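Local atomic coordinates of inactivation-no-after-potential D protein (Drosophila melanogaster, PDB entry 2QKV), a protein that probably acts as a scaffold in fly vision, gathering components of a G protein-coupled signalling pathway through PDZ domains, the fifth of which is modelled here. Residues A[9-14]-A[84-89]; A[54-59]-A[74-79]; A[20-25]-A[41-46]; A[31-36]-A[62-67]. The protein carries 1 engineered substitution. All coordinates share one frame; numbering follows the deposited sequence.

Contact 1. Residues A[9-14]-A[84-89]; sequences KFNVDL and SMEVTR
With CG of Phe-10 held between its own backbone N and carbonyl carbon (chi1 61°), the ring folds across the neighbouring strand, where Val-87, its CG1 anti to the backbone N (chi1 -169°), meets it. Val-87 CB sits over one ring face, 3.8 Å from the centroid of the Phe-10 ring, a CH-pi contact set toward the rim, and Val-87 CG1 reaches Phe-10 CZ at 3.6 Å. The second methyl, Val-87 CG2, turns instead to Val-12 CG2 (3.9 Å). Val-12 CG1 meets the terminal methyl CE of Met-85 at 3.8 Å, so all four residues share one apolar sheet face. Phe-10 CE2 lies over a face of the Arg-89 guanidinium, the two planes 69° apart, while Arg-89 NH2 makes a salt bridge with Asp-54. On the other sheet face, with Asn-11 and Glu-86, Ser-84 OG donates to Asp-13 OD2 at 3.0 Å, on the syn side but well out of the carboxylate plane. One water links Lys-9 NZ to Glu-86 OE1. Two hydrogen-bonded backbone pairs, Phe-10 with Val-87 and Val-12 with Met-85, zip the antiparallel strands together. Joining the domain's first and last strands in this way is characteristic of the PDZ fold.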
loop_
_atom_site.group_PDB
_atom_site.type_symbol
_atom_site.label_atom_id
_atom_site.label_comp_id
_atom_site.label_asym_id
_atom_site.label_seq_id
_atom_site.Cartn_x
_atom_site.Cartn_y
_atom_site.Cartn_z
ATOM N N LYS A 9 4.548 -21.985 -5.626
ATOM C CA LYS A 9 5.380 -21.348 -6.652
ATOM C C LYS A 9 5.934 -22.358 -7.649
ATOM O O LYS A 9 6.286 -23.476 -7.266
ATOM C CB LYS A 9 6.579 -20.642 -6.018
ATOM C CG LYS A 9 6.228 -19.610 -4.972
ATOM C CD LYS A 9 5.488 -18.457 -5.602
ATOM C CE LYS A 9 5.039 -17.456 -4.555
ATOM N NZ LYS A 9 6.160 -16.966 -3.714
ATOM N N PHE A 10 5.978 -21.966 -8.921
ATOM C CA PHE A 10 6.597 -22.798 -9.960
ATOM C C PHE A 10 7.626 -21.919 -10.665
ATOM O O PHE A 10 7.575 -20.685 -10.568
ATOM C CB PHE A 10 5.568 -23.380 -10.952
ATOM C CG PHE A 10 4.776 -22.360 -11.719
ATOM C CD1 PHE A 10 5.196 -21.927 -12.980
ATOM C CD2 PHE A 10 3.564 -21.906 -11.224
ATOM C CE1 PHE A 10 4.398 -21.057 -13.739
ATOM C CE2 PHE A 10 2.762 -21.043 -11.963
ATOM C CZ PHE A 10 3.179 -20.616 -13.230
ATOM N N ASN A 11 8.574 -22.548 -11.342
ATOM C CA ASN A 11 9.633 -21.830 -12.030
ATOM C C ASN A 11 9.434 -21.744 -13.532
ATOM O O ASN A 11 8.908 -22.666 -14.154
ATOM C CB ASN A 11 10.980 -22.512 -11.766
ATOM C CG ASN A 11 11.282 -22.652 -10.296
ATOM O OD1 ASN A 11 11.182 -23.738 -9.736
ATOM N ND2 ASN A 11 11.644 -21.550 -9.660
ATOM N N VAL A 12 9.858 -20.616 -14.098
ATOM C CA VAL A 12 9.818 -20.402 -15.539
ATOM C C VAL A 12 11.209 -19.891 -15.893
ATOM O O VAL A 12 11.670 -18.885 -15.346
ATOM C CB VAL A 12 8.754 -19.365 -15.949
ATOM C CG1 VAL A 12 8.819 -19.131 -17.468
ATOM C CG2 VAL A 12 7.370 -19.857 -15.564
ATOM N N ASP A 13 11.881 -20.610 -16.788
ATOM C CA ASP A 13 13.226 -20.252 -17.211
ATOM C C ASP A 13 13.329 -20.187 -18.721
ATOM O O ASP A 13 12.875 -21.099 -19.430
ATOM C CB ASP A 13 14.249 -21.266 -16.693
ATOM C CG ASP A 13 14.369 -21.260 -15.192
ATOM O OD1 ASP A 13 13.587 -21.974 -14.519
ATOM O OD2 ASP A 13 15.240 -20.531 -14.675
ATOM N N LEU A 14 13.924 -19.106 -19.212
ATOM C CA LEU A 14 14.102 -18.938 -20.647
ATOM C C LEU A 14 15.296 -18.050 -20.958
ATOM O O LEU A 14 15.879 -17.423 -20.071
ATOM C CB LEU A 14 12.843 -18.346 -21.272
ATOM C CG LEU A 14 12.369 -16.974 -20.795
ATOM C CD1 LEU A 14 13.139 -15.870 -21.544
ATOM C CD2 LEU A 14 10.865 -16.845 -21.045
ATOM N N SER A 84 14.938 -16.005 -15.126
ATOM C CA SER A 84 14.486 -17.037 -14.201
ATOM C C SER A 84 13.432 -16.416 -13.302
ATOM O O SER A 84 13.721 -15.489 -12.549
ATOM C CB SER A 84 15.649 -17.531 -13.348
ATOM O OG SER A 84 15.204 -18.514 -12.424
ATOM N N MET A 85 12.212 -16.931 -13.375
ATOM C CA MET A 85 11.131 -16.378 -12.574
ATOM C C MET A 85 10.456 -17.403 -11.679
ATOM O O MET A 85 10.441 -18.598 -11.994
ATOM C CB MET A 85 10.057 -15.803 -13.494
ATOM C CG MET A 85 10.591 -14.841 -14.553
ATOM S SD MET A 85 9.314 -14.141 -15.596
ATOM C CE MET A 85 9.227 -15.362 -16.898
ATOM N N GLU A 86 9.927 -16.922 -10.556
ATOM C CA GLU A 86 9.120 -17.747 -9.659
ATOM C C GLU A 86 7.741 -17.145 -9.885
ATOM O O GLU A 86 7.592 -15.911 -9.973
ATOM C CB GLU A 86 9.533 -17.622 -8.194
ATOM C CG GLU A 86 10.890 -18.258 -7.937
ATOM C CD GLU A 86 11.203 -18.448 -6.470
ATOM O OE1 GLU A 86 10.426 -17.978 -5.615
ATOM O OE2 GLU A 86 12.243 -19.078 -6.178
ATOM N N VAL A 87 6.736 -18.009 -9.969
ATOM C CA VAL A 87 5.383 -17.591 -10.298
ATOM C C VAL A 87 4.329 -18.362 -9.491
ATOM O O VAL A 87 4.544 -19.511 -9.120
ATOM C CB VAL A 87 5.116 -17.880 -11.814
ATOM C CG1 VAL A 87 3.815 -17.220 -12.270
ATOM C CG2 VAL A 87 6.312 -17.420 -12.676
ATOM N N THR A 88 3.197 -17.722 -9.217
ATOM C CA THR A 88 2.098 -18.399 -8.541
ATOM C C THR A 88 0.838 -18.244 -9.401
ATOM O O THR A 88 0.647 -17.212 -10.059
ATOM C CB THR A 88 1.857 -17.862 -7.108
ATOM O OG1 THR A 88 0.956 -18.754 -6.422
ATOM C CG2 THR A 88 1.251 -16.472 -7.132
ATOM N N ARG A 89 0.002 -19.283 -9.425
ATOM C CA ARG A 89 -1.254 -19.285 -10.196
ATOM C C ARG A 89 -2.345 -19.085 -9.150
ATOM O O ARG A 89 -2.720 -20.028 -8.448
ATOM C CB ARG A 89 -1.435 -20.623 -10.917
ATOM C CG ARG A 89 -2.701 -20.679 -11.786
ATOM C CD ARG A 89 -2.492 -21.591 -12.982
ATOM N NE ARG A 89 -1.377 -21.110 -13.790
ATOM C CZ ARG A 89 -0.716 -21.844 -14.676
ATOM N NH1 ARG A 89 -1.061 -23.112 -14.878
ATOM N NH2 ARG A 89 0.306 -21.324 -15.337
HETATM O O HOH W 1 8.613 -16.131 -5.086
#

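Contact 2. Residues A[54-59]-A[74-79]; sequences DIITKF and ALFKGA
Phe-59 and Phe-76 lie face to face, centroids 4.3 Å apart and planes inclined by 30°, a stack that joins a strand to a helix. The overlap is not symmetric: Phe-59 CD1 stands over the centre of the Phe-76 ring, whereas Phe-76 CG lies over Phe-59 nearer its rim. Phe-76 CA also lies over a face of the Phe-59 ring in a CH-pi contact. An extended first torsion, CG anti to the backbone N (chi1 -174°), carries the Phe-59 ring to the C-terminal part of helix 69-77. There the methyl CB of Ala-79 touches its edge in plane at CZ (3.7 Å), and Leu-75 O approaches CE2 of Phe-59 at 3.3 Å. Ile-56 comes to the edge of Phe-76, its CD1 3.8 Å from Phe-76 CZ. A leucine in place of Phe-59 has no ring to stack, which would probably open a gap beside Ala-79 and leave the Phe-76 ring freer to turn. Before Phe-59 a classic beta bulge kinks the strand, Thr-57 and Lys-58 both facing Glu-86. Val-83 and Met-85 of strand 82-88 pack on Phe-59, Leu-26 of strand 24-28 packs on Phe-76, and the helix thus rests its C-terminal part against the sheet.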
loop_
_atom_site.group_PDB
_atom_site.type_symbol
_atom_site.label_atom_id
_atom_site.label_comp_id
_atom_site.label_asym_id
_atom_site.label_seq_id
_atom_site.Cartn_x
_atom_site.Cartn_y
_atom_site.Cartn_z
ATOM N N ASP A 54 -1.567 -15.235 -13.996
ATOM C CA ASP A 54 -0.484 -15.732 -13.150
ATOM C C ASP A 54 0.254 -14.524 -12.582
ATOM O O ASP A 54 0.296 -13.460 -13.208
ATOM C CB ASP A 54 0.505 -16.587 -13.944
ATOM C CG ASP A 54 -0.045 -17.961 -14.296
ATOM O OD1 ASP A 54 -1.100 -18.350 -13.749
ATOM O OD2 ASP A 54 0.614 -18.645 -15.117
ATOM N N ILE A 55 0.842 -14.683 -11.397
ATOM C CA ILE A 55 1.557 -13.596 -10.752
ATOM C C ILE A 55 3.028 -13.947 -10.595
ATOM O O ILE A 55 3.368 -14.928 -9.918
ATOM C CB ILE A 55 0.984 -13.285 -9.345
ATOM C CG1 ILE A 55 -0.515 -13.002 -9.449
ATOM C CG2 ILE A 55 1.718 -12.086 -8.746
ATOM C CD1 ILE A 55 -1.174 -12.722 -8.116
ATOM N N ILE A 56 3.886 -13.156 -11.239
ATOM C CA ILE A 56 5.328 -13.364 -11.152
ATOM C C ILE A 56 5.759 -12.722 -9.834
ATOM O O ILE A 56 5.562 -11.519 -9.625
ATOM C CB ILE A 56 6.036 -12.693 -12.350
ATOM C CG1 ILE A 56 5.499 -13.298 -13.656
ATOM C CG2 ILE A 56 7.550 -12.884 -12.238
ATOM C CD1 ILE A 56 5.876 -12.535 -14.937
ATOM N N THR A 57 6.370 -13.527 -8.961
ATOM C CA THR A 57 6.776 -13.074 -7.630
ATOM C C THR A 57 8.274 -12.892 -7.382
ATOM O O THR A 57 8.672 -12.307 -6.368
ATOM C CB THR A 57 6.208 -14.026 -6.558
ATOM O OG1 THR A 57 6.661 -15.359 -6.835
ATOM C CG2 THR A 57 4.690 -14.014 -6.601
ATOM N N LYS A 58 9.101 -13.426 -8.276
ATOM C CA LYS A 58 10.549 -13.266 -8.160
ATOM C C LYS A 58 11.109 -13.208 -9.578
ATOM O O LYS A 58 10.686 -13.958 -10.445
ATOM C CB LYS A 58 11.189 -14.419 -7.373
ATOM C CG LYS A 58 12.670 -14.168 -7.058
ATOM C CD LYS A 58 13.247 -15.151 -6.053
ATOM C CE LYS A 58 12.700 -14.887 -4.661
ATOM N NZ LYS A 58 13.438 -15.634 -3.595
ATOM N N PHE A 59 12.040 -12.295 -9.817
ATOM C CA PHE A 59 12.608 -12.150 -11.153
ATOM C C PHE A 59 14.118 -12.107 -11.026
ATOM O O PHE A 59 14.659 -11.235 -10.355
ATOM C CB PHE A 59 12.110 -10.855 -11.817
ATOM C CG PHE A 59 12.534 -10.720 -13.253
ATOM C CD1 PHE A 59 11.773 -11.297 -14.266
ATOM C CD2 PHE A 59 13.730 -10.087 -13.587
ATOM C CE1 PHE A 59 12.189 -11.255 -15.602
ATOM C CE2 PHE A 59 14.158 -10.039 -14.928
ATOM C CZ PHE A 59 13.382 -10.626 -15.932
ATOM N N ALA A 74 11.796 -2.117 -14.237
ATOM C CA ALA A 74 13.195 -1.915 -14.605
ATOM C C ALA A 74 13.941 -3.239 -14.617
ATOM O O ALA A 74 14.795 -3.464 -15.470
ATOM C CB ALA A 74 13.865 -0.933 -13.636
ATOM N N LEU A 75 13.616 -4.119 -13.675
ATOM C CA LEU A 75 14.284 -5.418 -13.610
ATOM C C LEU A 75 13.958 -6.242 -14.859
ATOM O O LEU A 75 14.852 -6.840 -15.485
ATOM C CB LEU A 75 13.842 -6.183 -12.354
ATOM C CG LEU A 75 14.179 -5.507 -11.025
ATOM C CD1 LEU A 75 13.601 -6.314 -9.877
ATOM C CD2 LEU A 75 15.687 -5.385 -10.879
ATOM N N PHE A 76 12.678 -6.280 -15.229
ATOM C CA PHE A 76 12.276 -7.016 -16.425
ATOM C C PHE A 76 12.947 -6.415 -17.666
ATOM O O PHE A 76 13.505 -7.132 -18.505
ATOM C CB PHE A 76 10.760 -6.942 -16.642
ATOM C CG PHE A 76 9.947 -7.924 -15.827
ATOM C CD1 PHE A 76 9.633 -7.669 -14.500
ATOM C CD2 PHE A 76 9.464 -9.086 -16.418
ATOM C CE1 PHE A 76 8.838 -8.566 -13.763
ATOM C CE2 PHE A 76 8.677 -9.985 -15.710
ATOM C CZ PHE A 76 8.359 -9.724 -14.368
ATOM N N LYS A 77 12.882 -5.093 -17.783
ATOM C CA LYS A 77 13.439 -4.411 -18.947
ATOM C C LYS A 77 14.946 -4.583 -19.076
ATOM O O LYS A 77 15.481 -4.591 -20.182
ATOM C CB LYS A 77 13.092 -2.920 -18.891
ATOM C CG LYS A 77 13.198 -2.180 -20.225
ATOM C CD LYS A 77 11.984 -2.455 -21.104
ATOM C CE LYS A 77 11.945 -1.538 -22.311
ATOM N NZ LYS A 77 10.677 -1.691 -23.081
ATOM N N GLY A 78 15.624 -4.742 -17.945
ATOM C CA GLY A 78 17.069 -4.885 -17.953
ATOM C C GLY A 78 17.612 -6.269 -18.263
ATOM O O GLY A 78 18.830 -6.443 -18.369
ATOM N N ALA A 79 16.737 -7.260 -18.403
ATOM C CA ALA A 79 17.179 -8.620 -18.698
ATOM C C ALA A 79 17.399 -8.806 -20.199
ATOM O O ALA A 79 16.446 -8.791 -20.977
ATOM C CB ALA A 79 16.142 -9.626 -18.198
#

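Contact 3. Residues A[20-25]-A[41-46]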
loop_
_atom_site.group_PDB
_atom_site.type_symbol
_atom_site.label_atom_id
_atom_site.label_comp_id
_atom_site.label_asym_id
_atom_site.label_seq_id
_atom_site.Cartn_x
_atom_site.Cartn_y
_atom_site.Cartn_z
ATOM N N LYS A 20 12.778 -10.401 -29.919
ATOM C CA LYS A 20 11.673 -11.244 -29.484
ATOM C C LYS A 20 11.232 -10.831 -28.081
ATOM O O LYS A 20 11.827 -11.251 -27.089
ATOM C CB LYS A 20 12.090 -12.717 -29.505
ATOM C CG LYS A 20 10.951 -13.677 -29.201
ATOM C CD LYS A 20 10.940 -14.861 -30.153
ATOM C CE LYS A 20 10.636 -14.414 -31.574
ATOM N NZ LYS A 20 10.576 -15.560 -32.520
ATOM N N GLU A 21 10.192 -9.999 -28.015
ATOM C CA GLU A 21 9.656 -9.506 -26.742
ATOM C C GLU A 21 9.081 -10.656 -25.929
ATOM O O GLU A 21 8.620 -11.649 -26.486
ATOM C CB GLU A 21 8.503 -8.522 -26.961
ATOM C CG GLU A 21 8.692 -7.456 -28.012
ATOM C CD GLU A 21 7.353 -6.980 -28.546
ATOM O OE1 GLU A 21 6.503 -6.550 -27.736
ATOM O OE2 GLU A 21 7.142 -7.046 -29.774
ATOM N N LEU A 22 9.077 -10.500 -24.612
ATOM C CA LEU A 22 8.510 -11.519 -23.741
ATOM C C LEU A 22 7.025 -11.644 -24.049
ATOM O O LEU A 22 6.443 -12.726 -23.929
ATOM C CB LEU A 22 8.687 -11.130 -22.275
ATOM C CG LEU A 22 10.090 -11.141 -21.678
ATOM C CD1 LEU A 22 9.998 -10.690 -20.226
ATOM C CD2 LEU A 22 10.683 -12.541 -21.759
ATOM N N GLY A 23 6.408 -10.527 -24.429
ATOM C CA GLY A 23 4.995 -10.531 -24.760
ATOM C C GLY A 23 4.063 -10.525 -23.563
ATOM O O GLY A 23 2.917 -10.957 -23.668
ATOM N N LEU A 24 4.550 -10.025 -22.433
ATOM C CA LEU A 24 3.754 -9.990 -21.210
ATOM C C LEU A 24 3.400 -8.574 -20.783
ATOM O O LEU A 24 4.292 -7.745 -20.628
ATOM C CB LEU A 24 4.531 -10.621 -20.054
ATOM C CG LEU A 24 5.163 -11.998 -20.221
ATOM C CD1 LEU A 24 5.972 -12.342 -18.962
ATOM C CD2 LEU A 24 4.078 -13.014 -20.464
ATOM N N SER A 25 2.112 -8.306 -20.586
ATOM C CA SER A 25 1.661 -7.004 -20.090
ATOM C C SER A 25 1.545 -7.221 -18.580
ATOM O O SER A 25 0.834 -8.127 -18.141
ATOM C CB SER A 25 0.296 -6.641 -20.673
ATOM O OG SER A 25 0.360 -6.560 -22.089
ATOM N N GLY A 41 3.163 -17.692 -28.474
ATOM C CA GLY A 41 4.096 -17.852 -29.577
ATOM C C GLY A 41 5.462 -17.193 -29.456
ATOM O O GLY A 41 6.288 -17.325 -30.360
ATOM N N GLN A 42 5.729 -16.490 -28.358
ATOM C CA GLN A 42 7.028 -15.839 -28.195
ATOM C C GLN A 42 8.126 -16.777 -27.700
ATOM O O GLN A 42 9.189 -16.879 -28.314
ATOM C CB GLN A 42 6.909 -14.645 -27.243
ATOM C CG GLN A 42 5.987 -13.533 -27.726
ATOM C CD GLN A 42 6.395 -12.975 -29.080
ATOM O OE1 GLN A 42 5.750 -13.247 -30.096
ATOM N NE2 GLN A 42 7.471 -12.194 -29.100
ATOM N N TYR A 43 7.877 -17.442 -26.577
ATOM C CA TYR A 43 8.834 -18.375 -25.996
ATOM C C TYR A 43 8.111 -19.646 -25.578
ATOM O O TYR A 43 7.035 -19.588 -24.985
ATOM C CB TYR A 43 9.525 -17.769 -24.771
ATOM C CG TYR A 43 10.446 -16.627 -25.115
ATOM C CD1 TYR A 43 9.952 -15.334 -25.295
ATOM C CD2 TYR A 43 11.809 -16.849 -25.314
ATOM C CE1 TYR A 43 10.799 -14.291 -25.676
ATOM C CE2 TYR A 43 12.660 -15.813 -25.692
ATOM C CZ TYR A 43 12.145 -14.539 -25.874
ATOM O OH TYR A 43 12.976 -13.516 -26.273
ATOM N N PRO A 44 8.687 -20.813 -25.900
ATOM C CA PRO A 44 8.091 -22.103 -25.553
ATOM C C PRO A 44 7.794 -22.249 -24.063
ATOM O O PRO A 44 6.740 -22.761 -23.694
ATOM C CB PRO A 44 9.138 -23.103 -26.036
ATOM C CG PRO A 44 9.702 -22.414 -27.247
ATOM C CD PRO A 44 9.881 -20.998 -26.747
ATOM N N GLU A 45 8.714 -21.794 -23.215
ATOM C CA GLU A 45 8.516 -21.893 -21.769
ATOM C C GLU A 45 7.325 -21.058 -21.291
ATOM O O GLU A 45 6.615 -21.450 -20.365
ATOM C CB GLU A 45 9.793 -21.486 -21.016
ATOM C CG GLU A 45 10.650 -20.449 -21.722
ATOM C CD GLU A 45 11.614 -21.057 -22.736
ATOM O OE1 GLU A 45 12.614 -21.690 -22.321
ATOM O OE2 GLU A 45 11.366 -20.909 -23.951
ATOM N N ILE A 46 7.092 -19.907 -21.915
ATOM C CA ILE A 46 5.957 -19.084 -21.527
ATOM C C ILE A 46 4.683 -19.782 -21.994
ATOM O O ILE A 46 3.718 -19.920 -21.240
ATOM C CB ILE A 46 6.042 -17.663 -22.158
ATOM C CG1 ILE A 46 7.233 -16.907 -21.567
ATOM C CG2 ILE A 46 4.743 -16.903 -21.932
ATOM C CD1 ILE A 46 7.352 -15.444 -22.085
#
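Glu-21, Leu-22, Gly-23 and Leu-24 stand where PDZ domains carry the GLGF-type loop that generally binds a ligand's terminal carboxylate, and Gln-42, Tyr-43 and Ile-46, at the start of helix 44-49, pack against it. Gln-42 bends at its second torsion (chi2 -57°), which swings the amide round to the loop. Its NE2 donates to Glu-21 O at 2.9 Å, nearly straight (170°), with the acceptor almost exactly in the amide plane. Tyr-43, at the N-cap position of the helix, presents the edge of its ring to the same backbone, Lys-20 O and Glu-21 O both lying near the ring plane. Its hydroxyl OH donates to Lys-20 O at 2.7 Å and has a second partner in the backbone N of Lys-17. A phenylalanine in place of Tyr-43 has no hydroxyl for Lys-20 O and Lys-17 N to share, and the chain leading into the loop would probably be less firmly tied. The aliphatic part of Lys-20 slides past the tyrosine in the opposite direction, CG 3.6 Å from Tyr-43 CE1. Gly-23 has positive phi, and a beta carbon there would press on Gln-42 CG. Pro-92 of the second subunit packs on Leu-22, placing a neighbouring copy's tail beside the loop. Further in, Leu-24 CD2 packs on Ile-46 CG2 at 4.2 Å, and Ile-46 CD1 comes to 3.4 Å from Leu-22 O.

Contact 4. Residues A[31-36]-A[62-67]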
loop_
_atom_site.group_PDB
_atom_site.type_symbol
_atom_site.label_atom_id
_atom_site.label_comp_id
_atom_site.label_asym_id
_atom_site.label_seq_id
_atom_site.Cartn_x
_atom_site.Cartn_y
_atom_site.Cartn_z
ATOM N N ILE A 31 2.112 -8.547 -4.034
ATOM C CA ILE A 31 2.981 -9.722 -4.035
ATOM C C ILE A 31 3.830 -9.916 -5.290
ATOM O O ILE A 31 4.749 -10.720 -5.287
ATOM C CB ILE A 31 2.217 -11.052 -3.748
ATOM C CG1 ILE A 31 1.409 -11.502 -4.953
ATOM C CG2 ILE A 31 1.322 -10.886 -2.527
ATOM C CD1 ILE A 31 1.000 -12.982 -4.859
ATOM N N GLY A 32 3.548 -9.174 -6.352
ATOM C CA GLY A 32 4.337 -9.340 -7.558
ATOM C C GLY A 32 3.662 -8.665 -8.724
ATOM O O GLY A 32 2.901 -7.712 -8.555
ATOM N N CYS A 33 3.932 -9.175 -9.913
ATOM C CA CYS A 33 3.343 -8.612 -11.117
ATOM C C CYS A 33 2.413 -9.581 -11.817
ATOM O O CYS A 33 2.831 -10.660 -12.244
ATOM C CB CYS A 33 4.433 -8.178 -12.091
ATOM S SG CYS A 33 5.347 -6.716 -11.571
ATOM N N THR A 34 1.145 -9.205 -11.928
ATOM C CA THR A 34 0.169 -10.050 -12.597
ATOM C C THR A 34 0.339 -9.942 -14.099
ATOM O O THR A 34 0.589 -8.863 -14.642
ATOM C CB THR A 34 -1.283 -9.642 -12.246
ATOM O OG1 THR A 34 -1.523 -9.903 -10.861
ATOM C CG2 THR A 34 -2.297 -10.432 -13.086
ATOM N N ILE A 35 0.218 -11.077 -14.770
ATOM C CA ILE A 35 0.290 -11.082 -16.214
ATOM C C ILE A 35 -1.127 -10.700 -16.653
ATOM O O ILE A 35 -2.029 -11.530 -16.669
ATOM C CB ILE A 35 0.688 -12.477 -16.742
ATOM C CG1 ILE A 35 2.097 -12.812 -16.244
ATOM C CG2 ILE A 35 0.625 -12.502 -18.275
ATOM C CD1 ILE A 35 2.572 -14.225 -16.556
ATOM N N ALA A 36 -1.311 -9.416 -16.965
ATOM C CA ALA A 36 -2.610 -8.892 -17.389
ATOM C C ALA A 36 -2.975 -9.399 -18.780
ATOM O O ALA A 36 -4.158 -9.506 -19.121
ATOM C CB ALA A 36 -2.586 -7.363 -17.379
ATOM N N ASP A 62 15.493 -11.508 -7.563
ATOM C CA ASP A 62 14.934 -10.442 -6.743
ATOM C C ASP A 62 13.457 -10.663 -6.450
ATOM O O ASP A 62 12.650 -10.770 -7.375
ATOM C CB ASP A 62 15.110 -9.084 -7.433
ATOM C CG ASP A 62 16.541 -8.588 -7.394
ATOM O OD1 ASP A 62 17.156 -8.632 -6.308
ATOM O OD2 ASP A 62 17.042 -8.136 -8.442
ATOM N N ALA A 63 13.114 -10.729 -5.166
ATOM C CA ALA A 63 11.722 -10.893 -4.760
ATOM C C ALA A 63 10.979 -9.620 -5.157
ATOM O O ALA A 63 11.470 -8.513 -4.920
ATOM C CB ALA A 63 11.636 -11.108 -3.251
ATOM N N LEU A 64 9.803 -9.775 -5.766
ATOM C CA LEU A 64 9.031 -8.621 -6.212
ATOM C C LEU A 64 8.011 -8.100 -5.207
ATOM O O LEU A 64 7.450 -7.024 -5.405
ATOM C CB LEU A 64 8.322 -8.937 -7.538
ATOM C CG LEU A 64 9.195 -9.392 -8.718
ATOM C CD1 LEU A 64 8.319 -9.566 -9.954
ATOM C CD2 LEU A 64 10.288 -8.372 -8.992
ATOM N N GLU A 65 7.765 -8.843 -4.133
ATOM C CA GLU A 65 6.793 -8.369 -3.150
ATOM C C GLU A 65 7.150 -6.980 -2.621
ATOM O O GLU A 65 8.300 -6.713 -2.262
ATOM C CB GLU A 65 6.668 -9.355 -1.976
ATOM C CG GLU A 65 7.970 -9.729 -1.341
ATOM C CD GLU A 65 8.470 -11.087 -1.807
ATOM O OE1 GLU A 65 8.371 -11.390 -3.023
ATOM O OE2 GLU A 65 8.965 -11.845 -0.949
ATOM N N GLY A 66 6.158 -6.094 -2.623
ATOM C CA GLY A 66 6.347 -4.751 -2.112
ATOM C C GLY A 66 7.149 -3.770 -2.940
ATOM O O GLY A 66 7.274 -2.616 -2.557
ATOM N N LEU A 67 7.708 -4.202 -4.057
ATOM C CA LEU A 67 8.503 -3.282 -4.852
ATOM C C LEU A 67 7.657 -2.333 -5.679
ATOM O O LEU A 67 6.576 -2.695 -6.156
ATOM C CB LEU A 67 9.417 -4.046 -5.823
ATOM C CG LEU A 67 10.524 -4.954 -5.284
ATOM C CD1 LEU A 67 11.324 -5.523 -6.470
ATOM C CD2 LEU A 67 11.457 -4.158 -4.372
HETATM O O HOH W 2 5.612 -12.236 -3.311
#
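Leu-64 aims its side chain at the backbone of Gly-32, while Ile-31 turns its own away, so the two segments meet as side chain against main chain. Leu-64 CB lies 4.0 Å from Gly-32 CA. Further out, the same leucine sends its methyl CD1 alongside Cys-33, 4.4 Å from SG, a loose apolar touch. Gly-32 adopts backbone angles that a residue with a beta carbon could hardly take, its phi being 166°. Glu-65 is oriented quite differently. Its CG is wedged between backbone N and carbonyl carbon (chi1 52°), and a bend at chi2 (-101°) brings OE1, but not the rest of the carboxylate, back to the side of Ile-31 O. A single water fills the span: it donates to Ile-31 O at 2.6 Å and, weakly, to Glu-65 OE1 at 2.9 Å. These touches bring the chain entering strand 33-38 against the type II beta turn from Leu-64 to Leu-67, which follows strand 62-63, leads to helix 69-77 of the PDZ domain and is closed by Leu-67 N on Leu-64 O at 3.1 Å. Around this patch, Ile-56 packs on Leu-64, Leu-26 and Phe-69 pack on Cys-33, and Glu-65 O accepts a hydrogen bond from Arg-4 of the fourth subunit. No direct hydrogen bond crosses between the segments: Glu-65 N stops 3.7 Å from Ile-31 O and, though buried, finds no partner in the model. The chemistry implies a light join, mainly one leucine and a water held weakly on the Glu-65 side, probably with some polar cost at Glu-65 N.

Contacts 1, 2 and 4 share or border strand 55-59; contact 3 reaches it through Leu-24 packing on Ile-56. Contact 1 lies about 10 Å from contact 2, centre to centre, tied by the salt bridge from Arg-89 NH2 to Asp-54 OD2 (2.7 Å). Contact 4 is closer, about 7 Å between centres, with Thr-57 O and Leu-64 N 2.8 Å apart. The centres of contacts 3 and 4 are about 18 Å apart. PDZ domains generally bind peptides between the second strand and the second helix, here strand 24-28 and helix 69-77. Contacts 2 and 3 meet beside where that groove would lie, Phe-76 CD2 being 4.2 Å from Leu-22 CD1, and Pro-92 of the second subunit packs on both.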